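Pullulanase (Bacillus acidopullulyticus, PDB 2WAN) hydrolyses alpha-1,6-glycosidic bonds of pullulan and, as a starch-debranching glycoside hydrolase, probably also those at the branch points of amylopectin. Local coordinates at residues Phe721-Ala724 with Pro725-Ile729; His764-Val767 with Phe768-Gly772; Tyr816-Ser819 with Met820-Arg824; Gln826-Ala829 with Phe830-Thr833; Gln910-Ala913 with Ile914-Leu917. All coordinates share one frame; numbering follows the deposited sequence.

The five contacts illustrate how local turns and helical segments build the last part of a (beta/alpha)8 barrel and its junction with the C-terminal all-beta region. Interaction 2 is central: its centre lies about 11 Å from those of interactions 3 and 4. Arg824 NH1 of interaction 3 reaches Phe768 O at 2.8 Å, and Gln771 OE1 takes Met832 N of interaction 4 at 2.9 Å. Interaction 1 touches interactions 2 and 4 through Pro725 and, for interaction 2, also Thr728, whereas Thr916 of interaction 5 packs against Ala765 and Met820. Acetate at interaction 1 and sulfate at interaction 4 probably come from the crystallisation liquor. In this enzyme class the active site lies at the C-terminal ends of the barrel strands.

Interaction 1: residues Phe721-Ala724 with Pro725-Ile729; sequences FTSA and PSETI. With ACT (acetate ion), chain Q.
Glu727 OE1 is gripped by two donors: the backbone N of Ser723, 2.8 Å from Glu727 OE1 along a nearly straight N-H...O line (169°), and the side-chain amide of Gln671. The Ser723 donor arrives from above the carboxylate plane. Because Gly673 N holds Glu727 OE2, both oxygens of this buried carboxylate are engaged, which probably favours the ionised form. Glu727 can reach back over the loop because CG stands beside its backbone N (chi1 -61°) and the chain is extended beyond. Its backbone N closes the turn on Ala724 O at 3.0 Å. Thr722 slides past Glu727 in the opposite direction, with Thr722 CG2 3.7 Å from Glu727 CB and 3.9 Å from Thr728 CB, while Thr722 OG1 bonds to Gly716 O. The Phe721 ring crosses Thr728 at about a right angle, placing CZ 3.8 Å from Thr728 OG1, itself bonded to Asn730 OD1. On the exposed side Ser723 OG donates to an acetate oxygen at 2.7 Å, and Lys672 holds the same ion. The loop follows helix 707-714 and feeds strand 728-730 into the barrel between strands 677-679 and 773-777.

Interaction 2: residues His764-Val767 with Phe768-Gly772; sequences HAVV and FTSQG
Val766 O, near the C-terminal end of a helix, gathers three of the hydrogen bonds of this contact, one of them weak. Ser770 OG donates to Val766 O at 2.8 Å and Thr769 N at a longer 3.3 Å, the two arriving from opposite faces of the carbonyl plane; Ser770 N adds the weak bond. The hydroxyl of Ser770 is carried back over the last turn because OG stands beside its backbone N (chi1 -72°). One residue earlier the pattern recurs, as Thr769 OG1 gives its proton to Ala765 O at 2.7 Å from above the plane, and the same hydroxyl pairs with Tyr872 OH. Phe768 N bonds to His764 O at 2.9 Å, a regular helical bond. A water bridges the opening end of the helix by donating to both Val767 O and Ser770 O.

The apolar contacts centre on Phe768. Its ring leans back along the helix, with CE2 3.8 Å from His764 CB. The ring also lies obliquely against the carbonyl oxygen, Phe768 CD2 being 3.2 Å from His764 O. Beyond the turn the ring lies on Met820 and Ile821 of helix 811-826. Cutting Phe768 back to an alanine would probably open a gap beside Met820 and Ile821 and remove the ring carbon that touches His764 CB.

Hydroxyls folded back onto carbonyls four residues earlier here accompany the C-terminal end of helix 753-769, the helix that leads into the eighth barrel strand, 773-777.

Interaction 3: residues Tyr816-Ser819 with Met820-Arg824; sequences YFSS and MIHLR
Tyr816 and Met820, one helical turn apart, lie side by side and point the same way, bringing Met820 CE within 3.5 Å of Tyr816 OH. The tyrosine ring is swung opposite its backbone N (chi1 -173°), while the methionine bends at chi2 (-69°) and then runs straight through the sulfur. That bend brings its methyl to the phenol end, 4.0 Å from Tyr816 CZ and oblique to the ring.

Ile821 holds CG1 beside its own backbone N, which lays CG1 3.3 Å from Phe817 O, the oxygen that also accepts the Ile821 N-H. Across the helix, Ser818 and His822 turn their polar ends to one outside acceptor: Ser818 OG and His822 NE2 both bond to Glu480 O. Ser819 OG folds back to Asp815 O.

Backbone bonds keep the helix regular, with Met820 N 3.0 Å from Tyr816 O and Leu823 N 3.0 Å from Ser819 O.

The chemistry divides helix 811-826 lengthwise. Tyr816 and Met820 offer a largely apolar face to helix 753-769 and strand 915-920, whereas Ser818 and His822 fasten the other face to Glu480; since that acceptor is a carbonyl, His822 NE2 probably carries a proton.

Interaction 4: residues Gln826-Ala829 with Phe830-Thr833; sequences QHPA and FRMT. With SO4 (sulfate ion), chain J.
The tight part of this contact is where Phe830 folds back on His827: Phe830 CD2 lies 3.7 Å from His827 CB, and His827 O sits at the ring edge, near its plane. His827 is itself firmly placed, its ring stacked on Trp865 and its nitrogens bonded to Asp863 and Glu899; two carboxylate partners would probably favour a positive charge on the imidazole. The Phe830 side chain also packs on Leu856, Ile868 and Val870 of the all-beta region. Nearby, Met832 bends at chi3 to bring its CE 3.5 Å from Ala829 O, whose stronger partner is Gln771 NE2.

Two consecutive 3-10-type turns shape the backbone just after helix 811-826. Phe830 N bonds to His827 O at 3.2 Å and Arg831 N to Pro828 O at 2.8 Å. The turns carry the chain from the barrel's last helix toward helix 835-841 and the strands that follow.

Toward solvent the contact thins to Pro828 and Arg831, both partly exposed. The arginine chain bends at chi3 (-85°) and returns over the turn, so that Pro828 CA lies 3.4 Å above one guanidinium face, off toward its rim. At the guanidinium edge a sulfate is held by two nearly straight bonds, Arg831 NH1 to O4 at 2.7 Å and Arg831 NH2 to O3 at 2.9 Å. Asp432 forms a salt bridge with the same NH1, while Arg831 NE donates to Arg824 O.

Interaction 5: residues Gln910-Ala913 with Ile914-Leu917; sequences QVPA and ISTL
Val911, Pro912, Ser915 and Leu917 meet in a local contact round the tight connection between strand 908-911 and strand 915-920, in the all-beta region at the C-terminal end of the chain. The two strands belong to different sheets, 908-911 pairing with 879-882 and 915-920 with 868-873 and 888-893.

One hydrogen bond spans the connection: Ser915 OG donates to Pro912 O at 2.7 Å, from above the carbonyl plane. The hydroxyl can reach it because chi1 of 76° sets OG between the backbone N and the carbonyl carbon. Pro912 O takes a second donor, Asn873 ND2, so two side chains grip this one carbonyl. Replacing Ser915 by a valine would probably cost Pro912 O one of its two donors and leave the turn less firmly tied.

Farther along the two strands the contact is apolar. Val911 CG2 lies 3.6 Å from Leu917 CD2 and 3.7 Å from Leu917 CB, the two side chains slanting across each other, while Val911 CG1 rests 3.6 Å from Ser915 OG. Leu917 and Pro912 both also touch Leu893. Ile914 points its side chain the other way, onto Lys758 and Met759 of helix 753-769, so the corner of the turn abuts the barrel.

Ile914 adopts left-handed backbone angles (phi 41°, psi 63°), and it and Ser915 together face Asn873 on the adjoining strand 868-873, the arrangement of a G1 beta bulge at the start of strand 915-920.

Interaction 1: residues Phe721-Ala724 with Pro725-Ile729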
loop_
_atom_site.group_PDB
_atom_site.type_symbol
_atom_site.label_atom_id
_atom_site.label_comp_id
_atom_site.label_asym_id
_atom_site.label_seq_id
_atom_site.Cartn_x
_atom_site.Cartn_y
_atom_site.Cartn_z
ATOM N N PHE A 721 9.792 -14.600 3.648
ATOM C CA PHE A 721 9.244 -13.846 2.509
ATOM C C PHE A 721 10.138 -12.733 1.948
ATOM O O PHE A 721 9.712 -12.020 1.041
ATOM C CB PHE A 721 7.858 -13.265 2.868
ATOM C CG PHE A 721 7.892 -12.292 4.006
ATOM C CD1 PHE A 721 8.175 -10.945 3.778
ATOM C CD2 PHE A 721 7.678 -12.722 5.309
ATOM C CE1 PHE A 721 8.237 -10.026 4.846
ATOM C CE2 PHE A 721 7.736 -11.827 6.361
ATOM C CZ PHE A 721 8.027 -10.472 6.131
ATOM N N THR A 722 11.359 -12.580 2.461
ATOM C CA THR A 722 12.254 -11.515 1.964
ATOM C C THR A 722 13.456 -12.043 1.208
ATOM O O THR A 722 13.873 -13.179 1.411
ATOM C CB THR A 722 12.794 -10.577 3.086
ATOM O OG1 THR A 722 13.706 -11.309 3.917
ATOM C CG2 THR A 722 11.665 -9.993 3.918
ATOM N N SER A 723 14.002 -11.200 0.332
ATOM C CA SER A 723 15.301 -11.445 -0.290
ATOM C C SER A 723 16.437 -10.710 0.400
ATOM O O SER A 723 17.620 -11.021 0.172
ATOM C CB SER A 723 15.257 -11.032 -1.763
ATOM O OG SER A 723 14.429 -11.939 -2.475
ATOM N N ALA A 724 16.085 -9.718 1.223
ATOM C CA ALA A 724 17.050 -8.908 1.948
ATOM C C ALA A 724 16.350 -8.402 3.220
ATOM O O ALA A 724 15.136 -8.213 3.206
ATOM C CB ALA A 724 17.502 -7.714 1.085
ATOM N N PRO A 725 17.101 -8.203 4.322
ATOM C CA PRO A 725 16.429 -7.805 5.571
ATOM C C PRO A 725 15.765 -6.415 5.525
ATOM O O PRO A 725 14.844 -6.142 6.302
ATOM C CB PRO A 725 17.567 -7.843 6.613
ATOM C CG PRO A 725 18.835 -7.635 5.799
ATOM C CD PRO A 725 18.563 -8.344 4.501
ATOM N N SER A 726 16.218 -5.548 4.622
ATOM C CA SER A 726 15.538 -4.264 4.384
ATOM C C SER A 726 14.081 -4.390 3.939
ATOM O O SER A 726 13.340 -3.406 3.998
ATOM C CB SER A 726 16.314 -3.439 3.348
ATOM O OG SER A 726 16.414 -4.174 2.134
ATOM N N GLU A 727 13.663 -5.587 3.500
ATOM C CA GLU A 727 12.290 -5.800 3.023
ATOM C C GLU A 727 11.264 -6.123 4.103
ATOM O O GLU A 727 10.068 -6.204 3.801
ATOM C CB GLU A 727 12.260 -6.906 1.944
ATOM C CG GLU A 727 13.115 -6.505 0.751
ATOM C CD GLU A 727 13.264 -7.620 -0.270
ATOM O OE1 GLU A 727 12.695 -8.715 -0.053
ATOM O OE2 GLU A 727 13.956 -7.388 -1.281
ATOM N N THR A 728 11.721 -6.300 5.350
ATOM C CA THR A 728 10.793 -6.560 6.449
ATOM C C THR A 728 10.796 -5.425 7.463
ATOM O O THR A 728 11.858 -5.042 7.994
ATOM C CB THR A 728 11.044 -7.937 7.166
ATOM O OG1 THR A 728 10.109 -8.081 8.247
ATOM C CG2 THR A 728 12.499 -8.042 7.733
ATOM N N ILE A 729 9.599 -4.900 7.721
ATOM C CA ILE A 729 9.373 -3.949 8.819
ATOM C C ILE A 729 8.850 -4.745 10.020
ATOM O O ILE A 729 7.687 -5.163 10.050
ATOM C CB ILE A 729 8.373 -2.835 8.429
ATOM C CG1 ILE A 729 8.657 -2.292 7.016
ATOM C CG2 ILE A 729 8.363 -1.692 9.519
ATOM C CD1 ILE A 729 10.069 -1.672 6.820
HETATM C C ACT Q . 14.729 -15.359 -2.632
HETATM O O ACT Q . 14.514 -14.566 -1.691
HETATM O OXT ACT Q . 13.841 -15.421 -3.507
HETATM C CH3 ACT Q . 15.968 -16.195 -2.696
#

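Interaction 2: residues His764-Val767 with Phe768-Gly772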
loop_
_atom_site.group_PDB
_atom_site.type_symbol
_atom_site.label_atom_id
_atom_site.label_comp_id
_atom_site.label_asym_id
_atom_site.label_seq_id
_atom_site.Cartn_x
_atom_site.Cartn_y
_atom_site.Cartn_z
ATOM N N HIS A 764 9.185 -5.833 22.589
ATOM C CA HIS A 764 9.958 -4.784 21.902
ATOM C C HIS A 764 11.453 -5.146 21.796
ATOM O O HIS A 764 12.082 -4.804 20.797
ATOM C CB HIS A 764 9.724 -3.393 22.536
ATOM C CG HIS A 764 8.324 -2.881 22.345
ATOM N ND1 HIS A 764 7.935 -2.118 21.261
ATOM C CD2 HIS A 764 7.216 -3.038 23.107
ATOM C CE1 HIS A 764 6.646 -1.828 21.364
ATOM N NE2 HIS A 764 6.188 -2.380 22.475
ATOM N N ALA A 765 12.006 -5.868 22.776
ATOM C CA ALA A 765 13.417 -6.287 22.702
ATOM C C ALA A 765 13.663 -7.168 21.475
ATOM O O ALA A 765 14.679 -7.028 20.805
ATOM C CB ALA A 765 13.856 -7.021 23.974
ATOM N N VAL A 766 12.721 -8.070 21.184
ATOM C CA VAL A 766 12.802 -8.880 19.971
ATOM C C VAL A 766 12.825 -7.972 18.736
ATOM O O VAL A 766 13.664 -8.145 17.850
ATOM C CB VAL A 766 11.656 -9.931 19.871
ATOM C CG1 VAL A 766 11.767 -10.733 18.568
ATOM C CG2 VAL A 766 11.700 -10.895 21.073
ATOM N N VAL A 767 11.900 -7.018 18.670
ATOM C CA VAL A 767 11.866 -6.089 17.537
ATOM C C VAL A 767 13.214 -5.359 17.375
ATOM O O VAL A 767 13.760 -5.268 16.261
ATOM C CB VAL A 767 10.690 -5.096 17.635
ATOM C CG1 VAL A 767 10.794 -4.015 16.514
ATOM C CG2 VAL A 767 9.358 -5.834 17.532
ATOM N N PHE A 768 13.774 -4.873 18.482
ATOM C CA PHE A 768 14.997 -4.065 18.419
ATOM C C PHE A 768 16.273 -4.877 18.177
ATOM O O PHE A 768 17.311 -4.298 17.785
ATOM C CB PHE A 768 15.165 -3.235 19.701
ATOM C CG PHE A 768 14.050 -2.229 19.944
ATOM C CD1 PHE A 768 13.531 -1.463 18.895
ATOM C CD2 PHE A 768 13.562 -2.032 21.226
ATOM C CE1 PHE A 768 12.530 -0.497 19.137
ATOM C CE2 PHE A 768 12.560 -1.095 21.490
ATOM C CZ PHE A 768 12.053 -0.313 20.442
ATOM N N THR A 769 16.228 -6.194 18.410
ATOM C CA THR A 769 17.449 -7.010 18.261
ATOM C C THR A 769 17.410 -7.984 17.080
ATOM O O THR A 769 18.389 -8.723 16.860
ATOM C CB THR A 769 17.827 -7.765 19.566
ATOM O OG1 THR A 769 16.719 -8.551 20.021
ATOM C CG2 THR A 769 18.241 -6.772 20.646
ATOM N N SER A 770 16.303 -7.972 16.334
ATOM C CA SER A 770 16.135 -8.813 15.133
ATOM C C SER A 770 16.743 -8.120 13.912
ATOM O O SER A 770 16.723 -6.881 13.806
ATOM C CB SER A 770 14.655 -9.070 14.867
ATOM O OG SER A 770 14.124 -9.977 15.833
ATOM N N GLN A 771 17.268 -8.910 12.980
ATOM C CA GLN A 771 17.641 -8.353 11.668
ATOM C C GLN A 771 16.387 -7.824 10.964
ATOM O O GLN A 771 15.302 -8.393 11.108
ATOM C CB GLN A 771 18.320 -9.420 10.792
ATOM C CG GLN A 771 19.540 -10.093 11.449
ATOM C CD GLN A 771 20.687 -9.124 11.699
ATOM O OE1 GLN A 771 21.020 -8.306 10.844
ATOM N NE2 GLN A 771 21.298 -9.217 12.879
ATOM N N GLY A 772 16.535 -6.743 10.195
ATOM C CA GLY A 772 15.385 -6.109 9.560
ATOM C C GLY A 772 15.233 -4.655 9.986
ATOM O O GLY A 772 16.186 -4.034 10.503
HETATM O O HOH W 1 14.203 -5.419 13.535
#

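Interaction 3: residues Tyr816-Ser819 with Met820-Arg824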
loop_
_atom_site.group_PDB
_atom_site.type_symbol
_atom_site.label_atom_id
_atom_site.label_comp_id
_atom_site.label_asym_id
_atom_site.label_seq_id
_atom_site.Cartn_x
_atom_site.Cartn_y
_atom_site.Cartn_z
ATOM N N TYR A 816 14.554 1.623 29.556
ATOM C CA TYR A 816 14.825 0.307 28.971
ATOM C C TYR A 816 14.718 0.355 27.448
ATOM O O TYR A 816 15.613 -0.126 26.741
ATOM C CB TYR A 816 13.890 -0.749 29.565
ATOM C CG TYR A 816 14.238 -2.160 29.135
ATOM C CD1 TYR A 816 13.705 -2.712 27.968
ATOM C CD2 TYR A 816 15.086 -2.949 29.916
ATOM C CE1 TYR A 816 14.037 -3.999 27.563
ATOM C CE2 TYR A 816 15.416 -4.245 29.536
ATOM C CZ TYR A 816 14.882 -4.773 28.366
ATOM O OH TYR A 816 15.208 -6.049 27.970
ATOM N N PHE A 817 13.613 0.906 26.941
ATOM C CA PHE A 817 13.471 1.107 25.486
ATOM C C PHE A 817 14.651 1.900 24.918
ATOM O O PHE A 817 15.241 1.493 23.922
ATOM C CB PHE A 817 12.183 1.844 25.142
ATOM C CG PHE A 817 10.952 0.969 25.040
ATOM C CD1 PHE A 817 10.495 0.237 26.151
ATOM C CD2 PHE A 817 10.194 0.952 23.874
ATOM C CE1 PHE A 817 9.332 -0.525 26.076
ATOM C CE2 PHE A 817 9.008 0.196 23.800
ATOM C CZ PHE A 817 8.587 -0.547 24.914
ATOM N N SER A 818 14.993 3.019 25.558
ATOM C CA SER A 818 16.086 3.876 25.091
ATOM C C SER A 818 17.397 3.097 25.066
ATOM O O SER A 818 18.158 3.184 24.100
ATOM C CB SER A 818 16.217 5.124 25.980
ATOM O OG SER A 818 17.368 5.883 25.614
ATOM N N SER A 819 17.646 2.295 26.102
ATOM C CA SER A 819 18.908 1.552 26.192
ATOM C C SER A 819 19.019 0.508 25.069
ATOM O O SER A 819 20.103 0.327 24.502
ATOM C CB SER A 819 19.046 0.872 27.567
ATOM O OG SER A 819 19.238 1.845 28.591
ATOM N N MET A 820 17.907 -0.167 24.762
ATOM C CA MET A 820 17.836 -1.124 23.650
ATOM C C MET A 820 18.051 -0.451 22.309
ATOM O O MET A 820 18.768 -0.972 21.450
ATOM C CB MET A 820 16.489 -1.856 23.628
ATOM C CG MET A 820 16.481 -3.116 24.450
ATOM S SD MET A 820 17.508 -4.477 23.793
ATOM C CE MET A 820 17.133 -5.647 25.115
ATOM N N ILE A 821 17.403 0.697 22.124
ATOM C CA ILE A 821 17.505 1.419 20.851
ATOM C C ILE A 821 18.943 1.911 20.640
ATOM O O ILE A 821 19.517 1.701 19.570
ATOM C CB ILE A 821 16.483 2.552 20.782
ATOM C CG1 ILE A 821 15.084 1.961 20.639
ATOM C CG2 ILE A 821 16.785 3.525 19.593
ATOM C CD1 ILE A 821 13.972 2.915 21.092
ATOM N N HIS A 822 19.535 2.518 21.668
ATOM C CA HIS A 822 20.927 2.984 21.563
ATOM C C HIS A 822 21.923 1.848 21.321
ATOM O O HIS A 822 22.871 2.011 20.557
ATOM C CB HIS A 822 21.321 3.793 22.803
ATOM C CG HIS A 822 20.631 5.125 22.884
ATOM N ND1 HIS A 822 21.223 6.300 22.479
ATOM C CD2 HIS A 822 19.392 5.459 23.310
ATOM C CE1 HIS A 822 20.387 7.305 22.679
ATOM N NE2 HIS A 822 19.266 6.820 23.176
ATOM N N LEU A 823 21.695 0.700 21.952
ATOM C CA LEU A 823 22.535 -0.480 21.691
ATOM C C LEU A 823 22.513 -0.876 20.196
ATOM O O LEU A 823 23.576 -1.057 19.584
ATOM C CB LEU A 823 22.106 -1.662 22.571
ATOM C CG LEU A 823 23.014 -2.905 22.429
ATOM C CD1 LEU A 823 24.317 -2.723 23.207
ATOM C CD2 LEU A 823 22.266 -4.113 22.940
ATOM N N ARG A 824 21.325 -1.021 19.616
ATOM C CA ARG A 824 21.191 -1.285 18.184
ATOM C C ARG A 824 21.892 -0.214 17.339
ATOM O O ARG A 824 22.593 -0.558 16.354
ATOM C CB ARG A 824 19.716 -1.392 17.765
ATOM C CG ARG A 824 19.559 -1.928 16.343
ATOM C CD ARG A 824 18.122 -1.777 15.820
ATOM N NE ARG A 824 18.008 -2.274 14.435
ATOM C CZ ARG A 824 17.872 -3.560 14.089
ATOM N NH1 ARG A 824 17.875 -4.524 15.005
ATOM N NH2 ARG A 824 17.772 -3.893 12.802
#

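Interaction 4: residues Gln826-Ala829 with Phe830-Thr833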
loop_
_atom_site.group_PDB
_atom_site.type_symbol
_atom_site.label_atom_id
_atom_site.label_comp_id
_atom_site.label_asym_id
_atom_site.label_seq_id
_atom_site.Cartn_x
_atom_site.Cartn_y
_atom_site.Cartn_z
ATOM N N GLN A 826 24.391 1.535 18.012
ATOM C CA GLN A 826 25.845 1.457 18.201
ATOM C C GLN A 826 26.472 0.207 17.607
ATOM O O GLN A 826 27.700 0.162 17.423
ATOM C CB GLN A 826 26.179 1.517 19.694
ATOM C CG GLN A 826 26.039 2.911 20.314
ATOM C CD GLN A 826 27.002 3.929 19.697
ATOM O OE1 GLN A 826 26.683 5.119 19.585
ATOM N NE2 GLN A 826 28.189 3.461 19.301
ATOM N N HIS A 827 25.643 -0.804 17.329
ATOM C CA HIS A 827 26.147 -2.122 16.967
ATOM C C HIS A 827 25.580 -2.628 15.673
ATOM O O HIS A 827 24.487 -3.212 15.651
ATOM C CB HIS A 827 25.939 -3.108 18.133
ATOM C CG HIS A 827 26.867 -2.826 19.258
ATOM N ND1 HIS A 827 28.203 -3.162 19.212
ATOM C CD2 HIS A 827 26.688 -2.123 20.403
ATOM C CE1 HIS A 827 28.797 -2.714 20.301
ATOM N NE2 HIS A 827 27.903 -2.077 21.038
ATOM N N PRO A 828 26.330 -2.410 14.570
ATOM C CA PRO A 828 25.838 -2.767 13.241
ATOM C C PRO A 828 25.663 -4.280 12.978
ATOM O O PRO A 828 25.055 -4.659 11.974
ATOM C CB PRO A 828 26.867 -2.104 12.294
ATOM C CG PRO A 828 28.146 -2.025 13.100
ATOM C CD PRO A 828 27.654 -1.756 14.529
ATOM N N ALA A 829 26.147 -5.140 13.882
ATOM C CA ALA A 829 25.872 -6.593 13.798
ATOM C C ALA A 829 24.372 -6.879 13.821
ATOM O O ALA A 829 23.912 -7.838 13.214
ATOM C CB ALA A 829 26.545 -7.329 14.951
ATOM N N PHE A 830 23.618 -6.030 14.520
ATOM C CA PHE A 830 22.158 -6.118 14.549
ATOM C C PHE A 830 21.482 -5.672 13.252
ATOM O O PHE A 830 20.265 -5.852 13.091
ATOM C CB PHE A 830 21.607 -5.266 15.704
ATOM C CG PHE A 830 21.960 -5.793 17.080
ATOM C CD1 PHE A 830 21.381 -6.959 17.566
ATOM C CD2 PHE A 830 22.859 -5.093 17.880
ATOM C CE1 PHE A 830 21.705 -7.435 18.849
ATOM C CE2 PHE A 830 23.185 -5.546 19.168
ATOM C CZ PHE A 830 22.608 -6.732 19.647
ATOM N N ARG A 831 22.272 -5.117 12.320
ATOM C CA ARG A 831 21.742 -4.416 11.157
ATOM C C ARG A 831 22.482 -4.865 9.894
ATOM O O ARG A 831 22.849 -4.050 9.032
ATOM C CB ARG A 831 21.894 -2.903 11.354
ATOM C CG ARG A 831 21.064 -2.382 12.530
ATOM C CD ARG A 831 21.249 -0.880 12.687
ATOM N NE ARG A 831 22.425 -0.544 13.482
ATOM C CZ ARG A 831 23.546 0.012 13.034
ATOM N NH1 ARG A 831 23.725 0.301 11.738
ATOM N NH2 ARG A 831 24.512 0.280 13.899
ATOM N N MET A 832 22.699 -6.174 9.780
ATOM C CA MET A 832 23.259 -6.718 8.522
ATOM C C MET A 832 22.352 -6.360 7.342
ATOM O O MET A 832 21.127 -6.210 7.506
ATOM C CB MET A 832 23.495 -8.225 8.645
ATOM C CG MET A 832 24.584 -8.525 9.618
ATOM S SD MET A 832 24.951 -10.285 9.736
ATOM C CE MET A 832 24.171 -10.708 11.306
ATOM N N THR A 833 22.946 -6.186 6.160
ATOM C CA THR A 833 22.192 -5.634 5.025
ATOM C C THR A 833 21.868 -6.655 3.916
ATOM O O THR A 833 21.048 -6.373 3.031
ATOM C CB THR A 833 22.922 -4.422 4.388
ATOM O OG1 THR A 833 24.185 -4.848 3.868
ATOM C CG2 THR A 833 23.142 -3.271 5.415
HETATM S S SO4 J . 26.664 2.411 11.568
HETATM O O1 SO4 J . 28.000 2.513 10.986
HETATM O O2 SO4 J . 26.118 3.761 11.789
HETATM O O3 SO4 J . 26.764 1.739 12.883
HETATM O O4 SO4 J . 25.784 1.696 10.621
#

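Interaction 5: residues Gln910-Ala913 with Ile914-Leu917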
loop_
_atom_site.group_PDB
_atom_site.type_symbol
_atom_site.label_atom_id
_atom_site.label_comp_id
_atom_site.label_asym_id
_atom_site.label_seq_id
_atom_site.Cartn_x
_atom_site.Cartn_y
_atom_site.Cartn_z
ATOM N N GLN A 910 22.884 -17.733 33.608
ATOM C CA GLN A 910 21.466 -17.757 33.948
ATOM C C GLN A 910 20.763 -16.504 33.413
ATOM O O GLN A 910 21.270 -15.389 33.551
ATOM C CB GLN A 910 21.312 -17.876 35.466
ATOM C CG GLN A 910 19.890 -18.141 35.929
ATOM C CD GLN A 910 19.818 -18.400 37.422
ATOM O OE1 GLN A 910 20.530 -19.254 37.950
ATOM N NE2 GLN A 910 18.965 -17.656 38.109
ATOM N N VAL A 911 19.623 -16.703 32.760
ATOM C CA VAL A 911 18.841 -15.614 32.213
ATOM C C VAL A 911 17.586 -15.455 33.051
ATOM O O VAL A 911 16.760 -16.382 33.076
ATOM C CB VAL A 911 18.400 -15.902 30.755
ATOM C CG1 VAL A 911 17.601 -14.722 30.213
ATOM C CG2 VAL A 911 19.632 -16.221 29.853
ATOM N N PRO A 912 17.408 -14.290 33.713
ATOM C CA PRO A 912 16.194 -14.122 34.540
ATOM C C PRO A 912 14.872 -14.309 33.792
ATOM O O PRO A 912 14.802 -14.171 32.557
ATOM C CB PRO A 912 16.297 -12.677 35.054
ATOM C CG PRO A 912 17.720 -12.310 34.951
ATOM C CD PRO A 912 18.307 -13.124 33.811
ATOM N N ALA A 913 13.830 -14.635 34.553
ATOM C CA ALA A 913 12.473 -14.792 34.033
ATOM C C ALA A 913 12.034 -13.568 33.227
ATOM O O ALA A 913 12.386 -12.431 33.575
ATOM C CB ALA A 913 11.508 -15.013 35.186
ATOM N N ILE A 914 11.281 -13.820 32.154
ATOM C CA ILE A 914 10.716 -12.785 31.255
ATOM C C ILE A 914 11.721 -11.657 30.971
ATOM O O ILE A 914 11.513 -10.500 31.346
ATOM C CB ILE A 914 9.381 -12.180 31.781
ATOM C CG1 ILE A 914 8.563 -13.250 32.518
ATOM C CG2 ILE A 914 8.567 -11.574 30.626
ATOM C CD1 ILE A 914 7.191 -12.754 32.958
ATOM N N SER A 915 12.829 -12.017 30.329
ATOM C CA SER A 915 13.858 -11.023 30.041
ATOM C C SER A 915 14.703 -11.402 28.840
ATOM O O SER A 915 14.574 -12.500 28.268
ATOM C CB SER A 915 14.772 -10.850 31.265
ATOM O OG SER A 915 15.668 -11.947 31.367
ATOM N N THR A 916 15.566 -10.464 28.462
ATOM C CA THR A 916 16.518 -10.672 27.372
ATOM C C THR A 916 17.928 -10.573 27.925
ATOM O O THR A 916 18.258 -9.633 28.664
ATOM C CB THR A 916 16.301 -9.620 26.240
ATOM O OG1 THR A 916 14.980 -9.765 25.717
ATOM C CG2 THR A 916 17.334 -9.830 25.093
ATOM N N LEU A 917 18.746 -11.571 27.601
ATOM C CA LEU A 917 20.165 -11.596 27.984
ATOM C C LEU A 917 20.969 -11.125 26.785
ATOM O O LEU A 917 20.687 -11.543 25.662
ATOM C CB LEU A 917 20.599 -13.036 28.327
ATOM C CG LEU A 917 22.102 -13.263 28.577
ATOM C CD1 LEU A 917 22.473 -12.847 30.002
ATOM C CD2 LEU A 917 22.493 -14.719 28.293
#